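5'-Methylthioadenosine Nucleosidase (Arabidopsis thaliana, PDB 2H8G) belongs to the phosphorylase superfamily, forms an assembly of two chains and holds adenine in a pocket of its alpha/beta fold. Local coordinates at residues 173-178 with 198-203. Numbering follows the deposited sequence.
Sequences GRLSTG and LKDMEG. With ADE (adenine), chain C.
Thr177 and Asp200 sit side by side on neighbouring strands, the two parallel strands of a beta-alpha-beta unit joined through helix 185-193, within the mixed sheet of this phosphorylase-superfamily fold. Thr177 OG1 donates to the syn lone pair of Asp200 OD2 at 2.6 Å, while its CG2 lies against the backbone of Met201 and Glu202. A beta-branched threonine suits the strand and gives both a hydroxyl and a methyl to the turn beside it. Asp200 turns its carboxylate between its own backbone N and carbonyl carbon (chi1 78°), which brings OD1 forward to the start of helix 203-212. There Asp200 OD1 accepts from Gly203 N at 2.7 Å in an Asx motif, and Lys221 adds a salt bridge that probably stabilises the buried negative charge. Leu175, on the same face, crosses the aspartate at about a right angle and packs apolar carbon against it: Leu175 CD1 is 3.5 Å from Asp200 OD2 and CD2 equally near OD1. Backbone bonds such as Ser176 N to Leu198 O at 2.9 Å fix the register. Lys199 leaves the other face, beside Ser176, toward the adenine pocket, where its NZ also bonds to Asp182 O. The long chain stays extended until the last torsion, which bends (chi4 -63°) so that Lys199 NZ donates a hydrogen bond to N1 of adenine at 2.8 Å.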
# COMPACT_ATOMS: atom_id res chain seq x y z
N GLY A 173 -11.76 19.41 6.83
CA GLY A 173 -10.58 19.83 6.12
C GLY A 173 -10.05 18.71 5.26
O GLY A 173 -10.55 17.58 5.33
N ARG A 174 -9.07 19.02 4.43
CA ARG A 174 -8.46 18.03 3.55
C ARG A 174 -7.36 17.31 4.31
O ARG A 174 -6.66 17.91 5.14
CB ARG A 174 -7.87 18.72 2.30
CG ARG A 174 -6.93 17.84 1.50
CD ARG A 174 -6.52 18.52 0.19
NE ARG A 174 -7.65 18.65 -0.72
CZ ARG A 174 -7.58 19.21 -1.92
NH1 ARG A 174 -6.43 19.71 -2.36
NH2 ARG A 174 -8.66 19.28 -2.68
N LEU A 175 -7.21 16.02 4.02
CA LEU A 175 -6.21 15.16 4.64
C LEU A 175 -5.13 14.80 3.62
O LEU A 175 -5.45 14.47 2.48
CB LEU A 175 -6.88 13.87 5.14
CG LEU A 175 -5.96 12.76 5.66
CD1 LEU A 175 -5.19 13.25 6.87
CD2 LEU A 175 -6.78 11.52 6.02
N SER A 176 -3.87 14.87 4.04
CA SER A 176 -2.76 14.52 3.16
C SER A 176 -2.02 13.35 3.81
O SER A 176 -1.58 13.45 4.97
CB SER A 176 -1.84 15.72 2.95
OG SER A 176 -0.90 15.45 1.93
N THR A 177 -1.90 12.27 3.05
CA THR A 177 -1.28 11.03 3.50
C THR A 177 0.11 10.76 2.95
O THR A 177 0.39 11.05 1.79
CB THR A 177 -2.18 9.84 3.09
OG1 THR A 177 -3.46 9.97 3.72
CG2 THR A 177 -1.54 8.50 3.45
N GLY A 178 0.96 10.18 3.79
CA GLY A 178 2.30 9.81 3.39
C GLY A 178 2.79 8.75 4.35
O GLY A 178 2.30 8.67 5.48
N LEU A 198 -4.85 18.48 7.61
CA LEU A 198 -4.42 17.31 8.38
C LEU A 198 -3.40 16.44 7.65
O LEU A 198 -3.39 16.38 6.42
CB LEU A 198 -5.64 16.45 8.70
CG LEU A 198 -6.88 17.19 9.20
CD1 LEU A 198 -8.10 16.29 9.09
CD2 LEU A 198 -6.66 17.66 10.64
N LYS A 199 -2.57 15.75 8.42
CA LYS A 199 -1.52 14.89 7.88
C LYS A 199 -1.53 13.55 8.60
O LYS A 199 -1.52 13.51 9.84
CB LYS A 199 -0.16 15.58 8.06
CG LYS A 199 1.05 14.79 7.59
CD LYS A 199 2.34 15.57 7.89
CE LYS A 199 3.57 14.82 7.42
NZ LYS A 199 3.74 13.51 8.12
N ASP A 200 -1.58 12.46 7.84
CA ASP A 200 -1.58 11.13 8.46
C ASP A 200 -0.78 10.13 7.63
O ASP A 200 -0.05 10.52 6.72
CB ASP A 200 -3.00 10.61 8.66
CG ASP A 200 -3.61 10.07 7.38
OD1 ASP A 200 -4.53 9.23 7.47
OD2 ASP A 200 -3.18 10.49 6.29
N MET A 201 -0.92 8.85 7.95
CA MET A 201 -0.16 7.82 7.25
C MET A 201 -0.98 6.72 6.59
O MET A 201 -0.39 5.77 6.06
CB MET A 201 0.86 7.21 8.21
CG MET A 201 1.92 8.19 8.69
SD MET A 201 2.92 7.60 10.07
CE MET A 201 3.80 6.29 9.29
N GLU A 202 -2.31 6.83 6.60
CA GLU A 202 -3.14 5.77 6.00
C GLU A 202 -4.34 6.22 5.16
O GLU A 202 -4.74 5.52 4.22
CB GLU A 202 -3.71 4.84 7.08
CG GLU A 202 -2.69 4.04 7.89
CD GLU A 202 -2.13 4.80 9.08
OE1 GLU A 202 -2.86 5.64 9.65
OE2 GLU A 202 -0.97 4.53 9.45
N GLY A 203 -4.93 7.36 5.51
CA GLY A 203 -6.13 7.84 4.84
C GLY A 203 -6.33 7.68 3.35
O GLY A 203 -7.29 7.06 2.90
N9 ADE C . -0.02 10.87 13.13
C8 ADE C . -0.00 11.74 14.16
N7 ADE C . 0.70 12.87 13.91
C5 ADE C . 1.15 12.70 12.63
C6 ADE C . 1.94 13.50 11.73
N6 ADE C . 2.41 14.69 12.10
N1 ADE C . 2.21 12.98 10.44
C2 ADE C . 1.72 11.75 10.08
N3 ADE C . 0.95 10.92 10.88
C4 ADE C . 0.71 11.46 12.12